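PDB 3IV7: alcohol dehydrogenase IV from Corynebacterium glutamicum, which probably catalyses the NAD-dependent reduction of maleylacetate, as a metal-binding member of the iron-containing alcohol dehydrogenase family. Local coordinates for residues Phe8-Leu13 / Pro189-Leu194; Glu126-Trp131 / Leu228-Phe233; Ile179-Gly184 / Ala234-Gly239; Leu268-Gly273 / Ala331-Pro336. All blocks are in the same frame, centred on the assembly; numbering follows the deposited sequence.

Contact 1: residues Phe8-Leu13 / Pro189-Leu194; sequences FNHDTL and PINAVL
Two flat rings on the strand, those of Phe8 and His10, lie against the first turn of the helix that begins at Pro189. The pyrrolidine ring of Pro189 covers one face of the Phe8 ring, its CD 4.2 Å from the ring centroid and 28° off the normal. This CH-pi contact uses the polarised hydrogens beside a proline nitrogen, and proline is at home in a helix's first turn, where no backbone N-H is needed. Ile190 serves both rings. Its CD1 lies 4.1 Å from the centroid of the His10 ring, over its face, and also 4.1 Å from CE2 of Phe8, while its CG2 comes within 3.8 Å of His10 CE1. The branching of isoleucine at CB lets one residue spread two arms along the imidazole. In His10, CG is anti to the backbone N (chi1 176°), which lays the imidazole against Ile190. The rotation of the imidazole is fixed by Asp188, whose OD2 is hydrogen-bonded to ND1; this carboxylate would probably favour a protonated ring. The axes of the short segments 8-12 and 189-194 approach to 9.5 Å, at 56°. Phe8 to Thr12 pair antiparallel with the second subunit, and the Phe8 ring meets Phe19 of that subunit almost parallel. This is alpha/beta packing of a helix start against a strand through which the sheet continues across the dimer interface.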
# COMPACT_ATOMS: atom_id res chain seq x y z
N PHE A 8 -5.29 14.36 -3.98
CA PHE A 8 -4.81 13.26 -4.77
C PHE A 8 -5.90 12.24 -5.11
O PHE A 8 -6.99 12.23 -4.52
CB PHE A 8 -3.61 12.55 -4.10
CG PHE A 8 -3.94 11.90 -2.77
CD1 PHE A 8 -3.76 12.60 -1.57
CD2 PHE A 8 -4.36 10.56 -2.71
CE1 PHE A 8 -4.04 11.98 -0.34
CE2 PHE A 8 -4.68 9.95 -1.48
CZ PHE A 8 -4.49 10.64 -0.31
N ASN A 9 -5.61 11.44 -6.13
CA ASN A 9 -6.46 10.35 -6.57
C ASN A 9 -5.53 9.13 -6.66
O ASN A 9 -4.63 9.07 -7.53
CB ASN A 9 -7.08 10.69 -7.93
CG ASN A 9 -8.15 9.68 -8.38
OD1 ASN A 9 -8.08 8.50 -8.05
ND2 ASN A 9 -9.12 10.16 -9.17
N HIS A 10 -5.69 8.19 -5.74
CA HIS A 10 -4.76 7.08 -5.64
C HIS A 10 -5.45 5.73 -5.91
O HIS A 10 -6.48 5.41 -5.30
CB HIS A 10 -4.09 7.06 -4.25
CG HIS A 10 -3.18 5.90 -4.04
ND1 HIS A 10 -1.84 5.95 -4.31
CD2 HIS A 10 -3.44 4.62 -3.67
CE1 HIS A 10 -1.30 4.76 -4.12
NE2 HIS A 10 -2.26 3.94 -3.71
N ASP A 11 -4.86 4.96 -6.79
CA ASP A 11 -5.32 3.60 -7.06
C ASP A 11 -4.43 2.61 -6.37
O ASP A 11 -3.26 2.46 -6.72
CB ASP A 11 -5.30 3.31 -8.55
CG ASP A 11 -6.32 4.14 -9.30
OD1 ASP A 11 -7.53 3.92 -9.11
OD2 ASP A 11 -5.90 4.99 -10.08
N THR A 12 -4.97 1.92 -5.37
CA THR A 12 -4.26 0.80 -4.78
C THR A 12 -4.64 -0.42 -5.58
O THR A 12 -5.79 -0.74 -5.67
CB THR A 12 -4.63 0.61 -3.35
OG1 THR A 12 -4.22 1.77 -2.61
CG2 THR A 12 -3.94 -0.65 -2.79
N LEU A 13 -3.64 -1.08 -6.16
CA LEU A 13 -3.87 -2.22 -7.04
C LEU A 13 -3.93 -3.51 -6.26
O LEU A 13 -3.16 -3.70 -5.33
CB LEU A 13 -2.74 -2.31 -8.07
CG LEU A 13 -2.56 -1.09 -8.96
CD1 LEU A 13 -1.48 -1.36 -9.97
CD2 LEU A 13 -3.89 -0.66 -9.66
N PRO A 189 1.00 11.02 -1.42
CA PRO A 189 1.65 10.68 -0.16
C PRO A 189 1.85 9.21 0.09
O PRO A 189 2.77 8.85 0.85
CB PRO A 189 0.71 11.29 0.92
CG PRO A 189 0.00 12.38 0.23
CD PRO A 189 -0.14 11.96 -1.22
N ILE A 190 1.02 8.37 -0.53
CA ILE A 190 1.09 6.93 -0.34
C ILE A 190 2.21 6.34 -1.19
O ILE A 190 3.06 5.63 -0.67
CB ILE A 190 -0.24 6.25 -0.68
CG1 ILE A 190 -1.32 6.77 0.28
CG2 ILE A 190 -0.09 4.68 -0.57
CD1 ILE A 190 -2.72 6.59 -0.18
N ASN A 191 2.21 6.62 -2.51
CA ASN A 191 3.32 6.12 -3.31
C ASN A 191 4.67 6.73 -2.84
O ASN A 191 5.72 6.10 -2.98
CB ASN A 191 3.09 6.24 -4.83
CG ASN A 191 2.79 7.67 -5.30
OD1 ASN A 191 3.52 8.60 -4.99
ND2 ASN A 191 1.77 7.81 -6.16
N ALA A 192 4.63 7.93 -2.25
CA ALA A 192 5.82 8.55 -1.68
C ALA A 192 6.35 7.71 -0.51
O ALA A 192 7.55 7.42 -0.45
CB ALA A 192 5.52 9.94 -1.22
N VAL A 193 5.49 7.34 0.44
CA VAL A 193 5.97 6.60 1.60
C VAL A 193 6.48 5.22 1.18
O VAL A 193 7.53 4.77 1.64
CB VAL A 193 4.95 6.51 2.72
CG1 VAL A 193 3.88 5.53 2.39
CG2 VAL A 193 5.66 6.14 4.05
N LEU A 194 5.82 4.61 0.20
CA LEU A 194 6.28 3.32 -0.32
C LEU A 194 7.64 3.46 -1.02
O LEU A 194 8.51 2.65 -0.83
CB LEU A 194 5.24 2.68 -1.26
CG LEU A 194 3.90 2.33 -0.57
CD1 LEU A 194 2.90 1.76 -1.56
CD2 LEU A 194 4.11 1.36 0.60

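Contact 2: residues Glu126-Trp131 / Leu228-Phe233; sequences EATNVW and LAAVSF
Ala127 and Ala230 bring the two backbones within 5.4 Å, CA to CA, where an irregular stretch leading into strand 130-135 passes helix 216-236. The helix keeps its regular i to i+4 bonds here, whereas the other segment is irregular up to the strand: Thr128 OG1 accepts from Val130 N at 3.3 Å, an ST turn that shapes the chain just before the strand starts. Such an approach needs small residues. The methyl groups of Ala127 and Ala230 meet directly, CB to CB at 3.5 Å, and Val231 CG2 adds a second contact to Ala127 CB at 3.8 Å. Thr128 divides its work between its two branches. Its CG2, anti to the carbonyl carbon, approaches the edge of the Phe233 ring, 4.0 Å from CD2, and also lies near the Ala230 methyl; its OG1, turned elsewhere, is hydrogen-bonded to Lys105 as well. A beta-branched residue with one polar and one apolar arm fits this divided setting. No hydrogen bond joins the segments, so the contact is apolar. Beyond it, the Phe233 ring stacks with His177 and His242, Val231 rests on Leu194 of helix 189-211, and Val130 packs on strand 138-143, the partner of its own strand in a hairpin.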
# COMPACT_ATOMS: atom_id res chain seq x y z
N GLU A 126 6.84 -7.28 -11.89
CA GLU A 126 5.77 -8.09 -11.25
C GLU A 126 4.78 -7.26 -10.41
O GLU A 126 3.69 -7.74 -10.08
CB GLU A 126 6.37 -9.18 -10.37
CG GLU A 126 7.22 -8.67 -9.16
CD GLU A 126 8.63 -8.30 -9.49
OE1 GLU A 126 8.98 -8.24 -10.67
OE2 GLU A 126 9.39 -8.06 -8.54
N ALA A 127 5.16 -6.04 -10.09
CA ALA A 127 4.33 -5.17 -9.31
C ALA A 127 3.77 -4.01 -10.10
O ALA A 127 3.26 -3.11 -9.52
CB ALA A 127 5.10 -4.65 -8.12
N THR A 128 3.86 -4.03 -11.43
CA THR A 128 3.24 -2.96 -12.24
C THR A 128 2.21 -3.53 -13.24
O THR A 128 2.26 -4.75 -13.63
CB THR A 128 4.28 -2.13 -13.03
OG1 THR A 128 4.64 -2.82 -14.22
CG2 THR A 128 5.54 -1.86 -12.21
N ASN A 129 1.35 -2.65 -13.68
CA ASN A 129 0.34 -2.94 -14.66
C ASN A 129 0.77 -2.40 -16.00
O ASN A 129 -0.05 -2.07 -16.82
CB ASN A 129 -0.98 -2.32 -14.25
CG ASN A 129 -0.87 -0.83 -13.95
OD1 ASN A 129 0.20 -0.23 -14.04
ND2 ASN A 129 -1.97 -0.26 -13.47
N VAL A 130 2.09 -2.31 -16.20
CA VAL A 130 2.69 -1.80 -17.42
C VAL A 130 3.15 -2.97 -18.27
O VAL A 130 3.84 -3.91 -17.78
CB VAL A 130 3.92 -0.89 -17.11
CG1 VAL A 130 4.68 -0.48 -18.42
CG2 VAL A 130 3.46 0.35 -16.32
N TRP A 131 2.76 -2.93 -19.54
CA TRP A 131 3.18 -3.92 -20.54
C TRP A 131 4.05 -3.26 -21.58
O TRP A 131 4.02 -2.07 -21.74
CB TRP A 131 1.95 -4.54 -21.22
CG TRP A 131 1.04 -3.57 -21.89
CD1 TRP A 131 -0.09 -3.03 -21.36
CD2 TRP A 131 1.17 -3.03 -23.20
NE1 TRP A 131 -0.68 -2.19 -22.26
CE2 TRP A 131 0.06 -2.17 -23.40
CE3 TRP A 131 2.12 -3.17 -24.23
CZ2 TRP A 131 -0.13 -1.46 -24.60
CZ3 TRP A 131 1.92 -2.50 -25.42
CH2 TRP A 131 0.82 -1.62 -25.59
N LEU A 228 8.37 -2.79 -3.23
CA LEU A 228 7.81 -1.47 -2.87
C LEU A 228 8.17 -0.37 -3.86
O LEU A 228 7.36 0.51 -4.15
CB LEU A 228 8.18 -1.11 -1.45
CG LEU A 228 7.46 -2.03 -0.45
CD1 LEU A 228 7.70 -1.56 0.89
CD2 LEU A 228 5.94 -2.07 -0.74
N ALA A 229 9.36 -0.44 -4.42
CA ALA A 229 9.76 0.52 -5.45
C ALA A 229 8.77 0.48 -6.62
O ALA A 229 8.36 1.52 -7.13
CB ALA A 229 11.16 0.20 -5.94
N ALA A 230 8.45 -0.74 -7.07
CA ALA A 230 7.60 -0.95 -8.23
C ALA A 230 6.14 -0.60 -7.95
O ALA A 230 5.47 0.02 -8.80
CB ALA A 230 7.74 -2.40 -8.76
N VAL A 231 5.65 -0.96 -6.76
CA VAL A 231 4.30 -0.59 -6.35
C VAL A 231 4.15 0.96 -6.32
O VAL A 231 3.13 1.50 -6.77
CB VAL A 231 3.94 -1.18 -4.98
CG1 VAL A 231 2.60 -0.59 -4.47
CG2 VAL A 231 3.83 -2.79 -5.07
N SER A 232 5.18 1.65 -5.83
CA SER A 232 5.20 3.10 -5.82
C SER A 232 5.14 3.66 -7.26
O SER A 232 4.36 4.56 -7.57
CB SER A 232 6.49 3.59 -5.15
OG SER A 232 6.55 5.01 -5.18
N PHE A 233 5.99 3.11 -8.11
CA PHE A 233 6.11 3.51 -9.50
C PHE A 233 4.84 3.23 -10.32
O PHE A 233 4.42 4.05 -11.09
CB PHE A 233 7.32 2.77 -10.10
CG PHE A 233 7.41 2.85 -11.57
CD1 PHE A 233 7.77 4.02 -12.18
CD2 PHE A 233 7.29 1.70 -12.34
CE1 PHE A 233 7.89 4.08 -13.56
CE2 PHE A 233 7.43 1.77 -13.69
CZ PHE A 233 7.72 2.97 -14.30

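Contact 3: residues Ile179-Gly184 / Ala234-Gly239; sequences IDSLWG and ASAGSG
Ser181 and Ala236 form one half of the close-packed part, their CB atoms 3.6 Å apart, with Ser181 O only 3.5 Å from the Ala236 methyl. Small side chains are what allow the ends of two helices to come so near. Close by, the chains touch backbone to backbone: Gly184 and Gly239, having no side chains, let their CA atoms come within 4.6 Å, and Gly184 C lies 3.6 Å from Ala236 O. Gly237 is glycine for another reason, its positive phi of 80°, which takes the chain out of helix 216-236.

Asp180 is packed just as closely. With CG anti to its backbone N (chi1 -154°), its carboxylate reaches Gly239, the N-cap residue of helix 240-250, and OD2 accepts a weak hydrogen bond from Gly239 N. The other oxygen, OD1, takes a 2.7 Å bond from Trp183 NE1 on its anti side, somewhat out of the carboxylate plane. These contacts lie where helix ends meet in the C-terminal helical domain: a type I beta turn, Ser181 to Gly184, lies at the foot of helix 164-181, beside the bend between helices 216-236 and 240-250. His242, in the latter helix, also bonds to Asp180 OD2 through its ND1, which holds the orientation of its ring.

The looser side is bridged by water. One molecule donates to Gly237 O at 2.7 Å, but its links to Gly239 N and to Ser181 OG, itself hydrogen-bonded to His177 O, are weak, and Ser238 turns its CB away from the facing turn, in a position partly open to solvent.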
# COMPACT_ATOMS: atom_id res chain seq x y z
N ILE A 179 13.03 6.64 -6.62
CA ILE A 179 13.43 8.04 -6.66
C ILE A 179 12.67 8.89 -7.67
O ILE A 179 12.15 9.94 -7.34
CB ILE A 179 14.97 8.19 -6.80
CG1 ILE A 179 15.63 7.65 -5.51
CG2 ILE A 179 15.32 9.70 -7.00
CD1 ILE A 179 17.18 7.60 -5.50
N ASP A 180 12.56 8.41 -8.90
CA ASP A 180 11.81 9.16 -9.93
C ASP A 180 10.35 9.34 -9.50
O ASP A 180 9.74 10.38 -9.76
CB ASP A 180 11.87 8.43 -11.23
CG ASP A 180 11.72 9.33 -12.44
OD1 ASP A 180 12.11 10.54 -12.39
OD2 ASP A 180 11.32 8.77 -13.48
N SER A 181 9.81 8.33 -8.79
CA SER A 181 8.42 8.35 -8.35
C SER A 181 8.15 9.49 -7.35
O SER A 181 7.00 9.97 -7.24
CB SER A 181 8.03 7.00 -7.77
OG SER A 181 7.86 6.01 -8.81
N LEU A 182 9.19 9.94 -6.66
CA LEU A 182 9.08 11.04 -5.71
C LEU A 182 8.65 12.36 -6.35
O LEU A 182 8.11 13.22 -5.66
CB LEU A 182 10.38 11.21 -4.92
CG LEU A 182 10.72 10.01 -4.00
CD1 LEU A 182 12.02 10.22 -3.27
CD2 LEU A 182 9.57 9.75 -3.02
N TRP A 183 8.95 12.54 -7.64
CA TRP A 183 8.45 13.72 -8.39
C TRP A 183 7.70 13.21 -9.65
O TRP A 183 7.64 13.89 -10.67
CB TRP A 183 9.61 14.68 -8.77
CG TRP A 183 10.76 13.98 -9.36
CD1 TRP A 183 10.79 13.33 -10.57
CD2 TRP A 183 12.04 13.77 -8.76
NE1 TRP A 183 11.99 12.70 -10.73
CE2 TRP A 183 12.78 12.96 -9.65
CE3 TRP A 183 12.63 14.16 -7.57
CZ2 TRP A 183 14.07 12.54 -9.37
CZ3 TRP A 183 13.92 13.77 -7.31
CH2 TRP A 183 14.63 12.96 -8.21
N GLY A 184 7.12 12.01 -9.54
CA GLY A 184 6.39 11.41 -10.66
C GLY A 184 5.16 12.23 -11.05
O GLY A 184 4.72 13.09 -10.28
N ALA A 234 4.21 2.09 -10.08
CA ALA A 234 2.93 1.75 -10.74
C ALA A 234 1.90 2.84 -10.45
O ALA A 234 1.11 3.22 -11.33
CB ALA A 234 2.42 0.37 -10.25
N SER A 235 1.97 3.41 -9.26
CA SER A 235 1.09 4.50 -8.87
C SER A 235 1.57 5.87 -9.36
O SER A 235 0.78 6.65 -9.88
CB SER A 235 0.94 4.55 -7.35
OG SER A 235 0.22 5.73 -6.94
N ALA A 236 2.85 6.20 -9.14
CA ALA A 236 3.33 7.59 -9.40
C ALA A 236 3.51 7.89 -10.90
O ALA A 236 3.50 9.05 -11.30
CB ALA A 236 4.60 7.87 -8.65
N GLY A 237 3.63 6.86 -11.71
CA GLY A 237 3.86 7.01 -13.13
C GLY A 237 5.32 7.31 -13.43
O GLY A 237 6.11 7.62 -12.52
N SER A 238 5.65 7.29 -14.73
CA SER A 238 7.00 7.58 -15.23
C SER A 238 7.36 9.02 -15.20
O SER A 238 6.71 9.86 -15.85
CB SER A 238 7.16 7.08 -16.66
OG SER A 238 7.10 5.68 -16.69
N GLY A 239 8.46 9.32 -14.50
CA GLY A 239 8.99 10.65 -14.43
C GLY A 239 10.13 10.79 -15.44
O GLY A 239 10.31 9.91 -16.30
O HOH W 1 8.64 7.33 -11.77

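Contact 4: residues Leu268-Gly273 / Ala331-Pro336; sequences LAFNAG and ANNPRP
Arg335 and Phe270 supply the stacking. The guanidinium lies nearly parallel to the phenyl ring in an offset stack, planes 17° apart and centres 4.6 Å apart, displaced past the rim by CE1 and CD1, while CD sits over the middle of the same face, 3.7 Å from the centroid. A long, flexible side chain suits this: Arg335 runs extended from CG to NE, laying its methylene groups across the ring before the charged end arrives.

Hydrogen bonds form a second group. Arg335 NH1 donates to Phe270 O at 3.0 Å, nearly straight at 164° and on a lone pair in the carbonyl plane; the same nitrogen also bonds to Leu358 O. Two amides pair reciprocally: Asn271 ND2 gives to Asn333 OD1 at 2.7 Å, and Asn333 ND2 returns a bond to Asn271 OD1 at 2.9 Å, although their planes are inclined by 42°. Asparagine, donor and acceptor at once, is well suited to such an exchange. Arg335 N adds a weak bond to Asn271 OD1, and Asn333 ND2 also reaches Arg335 O at 2.7 Å, bracing the loop internally.

Van der Waals contact is added by Pro334, whose CB lies 3.8 Å from Asn271 O and whose CG and CD lie against the Asn271 amide. The irregular loop's hold on the helix rests largely on side-chain groups, bonded to each other and to backbone atoms; the positive guanidinium, near the helix's C-terminal end, should interact favourably with the dipole there.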
# COMPACT_ATOMS: atom_id res chain seq x y z
N LEU A 268 18.65 12.58 -10.47
CA LEU A 268 18.55 13.05 -9.08
C LEU A 268 19.24 14.39 -8.93
O LEU A 268 18.64 15.35 -8.40
CB LEU A 268 19.15 12.05 -8.13
CG LEU A 268 19.08 12.45 -6.66
CD1 LEU A 268 17.61 12.75 -6.24
CD2 LEU A 268 19.68 11.35 -5.83
N ALA A 269 20.49 14.48 -9.37
CA ALA A 269 21.27 15.73 -9.29
C ALA A 269 20.53 16.87 -9.95
O ALA A 269 20.50 17.97 -9.43
CB ALA A 269 22.63 15.55 -9.94
N PHE A 270 19.94 16.58 -11.10
CA PHE A 270 19.24 17.56 -11.93
C PHE A 270 17.97 18.12 -11.25
O PHE A 270 17.77 19.33 -11.22
CB PHE A 270 18.85 16.90 -13.27
CG PHE A 270 18.10 17.81 -14.22
CD1 PHE A 270 18.78 18.66 -15.08
CD2 PHE A 270 16.72 17.73 -14.34
CE1 PHE A 270 18.09 19.48 -15.97
CE2 PHE A 270 16.02 18.53 -15.25
CZ PHE A 270 16.70 19.41 -16.05
N ASN A 271 17.13 17.22 -10.73
CA ASN A 271 15.81 17.61 -10.13
C ASN A 271 15.80 17.98 -8.65
O ASN A 271 14.85 18.63 -8.18
CB ASN A 271 14.81 16.48 -10.31
CG ASN A 271 14.09 16.55 -11.61
OD1 ASN A 271 14.13 17.58 -12.31
ND2 ASN A 271 13.37 15.49 -11.94
N ALA A 272 16.81 17.53 -7.90
CA ALA A 272 16.79 17.61 -6.43
C ALA A 272 16.49 19.00 -5.92
O ALA A 272 15.59 19.17 -5.12
CB ALA A 272 18.10 17.12 -5.85
N GLY A 273 17.26 19.98 -6.37
CA GLY A 273 17.11 21.38 -5.90
C GLY A 273 15.72 21.95 -6.09
O GLY A 273 15.29 22.84 -5.33
N ALA A 331 4.85 17.43 -17.74
CA ALA A 331 4.80 18.88 -17.58
C ALA A 331 5.23 19.28 -16.15
O ALA A 331 5.84 20.33 -15.95
CB ALA A 331 3.38 19.40 -17.88
N ASN A 332 4.94 18.41 -15.17
CA ASN A 332 5.23 18.74 -13.78
C ASN A 332 6.63 18.34 -13.26
O ASN A 332 6.90 18.49 -12.08
CB ASN A 332 4.13 18.17 -12.87
CG ASN A 332 4.31 16.69 -12.58
OD1 ASN A 332 4.76 15.92 -13.45
ND2 ASN A 332 3.98 16.28 -11.36
N ASN A 333 7.55 17.92 -14.13
CA ASN A 333 8.91 17.65 -13.65
C ASN A 333 9.43 18.85 -12.82
O ASN A 333 9.23 19.99 -13.21
CB ASN A 333 9.88 17.37 -14.80
CG ASN A 333 11.24 16.98 -14.31
OD1 ASN A 333 11.42 15.91 -13.75
ND2 ASN A 333 12.21 17.87 -14.49
N PRO A 334 10.09 18.59 -11.68
CA PRO A 334 10.53 19.67 -10.81
C PRO A 334 11.30 20.82 -11.50
O PRO A 334 10.97 21.98 -11.28
CB PRO A 334 11.42 18.96 -9.81
CG PRO A 334 10.79 17.64 -9.65
CD PRO A 334 10.07 17.32 -10.95
N ARG A 335 12.34 20.49 -12.27
CA ARG A 335 13.15 21.49 -13.00
C ARG A 335 12.69 21.50 -14.45
O ARG A 335 12.56 20.44 -15.05
CB ARG A 335 14.62 21.09 -12.93
CG ARG A 335 15.66 22.10 -13.49
CD ARG A 335 17.02 21.63 -13.10
NE ARG A 335 18.10 22.51 -13.48
CZ ARG A 335 19.38 22.28 -13.21
NH1 ARG A 335 19.74 21.16 -12.57
NH2 ARG A 335 20.32 23.15 -13.59
N PRO A 336 12.41 22.69 -15.02
CA PRO A 336 11.94 22.68 -16.42
C PRO A 336 13.00 22.11 -17.38
O PRO A 336 14.15 22.51 -17.32
CB PRO A 336 11.67 24.16 -16.72
CG PRO A 336 12.13 24.94 -15.47
CD PRO A 336 12.91 24.01 -14.62

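Following the chain, strand 7-20 is the first to be tied: contact 1 closes a loop of 175 residues onto the start of helix 189-211. Contact 2 opens within that span, at 126-131, and closes beyond it on helix 216-236, so the two cross. Contact 3 crosses both and shares helix 216-236 with contact 2. Contact 4 follows in series, from helix 256-271 to the loop before helix 339-351. Contacts 1 and 2 join the strand-containing N-terminal half to the helices; contacts 3 and 4 join parts of the helical half, meeting where Trp183 packs against Leu268, Asn271 and Pro334. Asn191 joins contact 1 to contact 2 through its backbone O and Ser232 OG, and to contact 3 through ND2 and Ser235 OG.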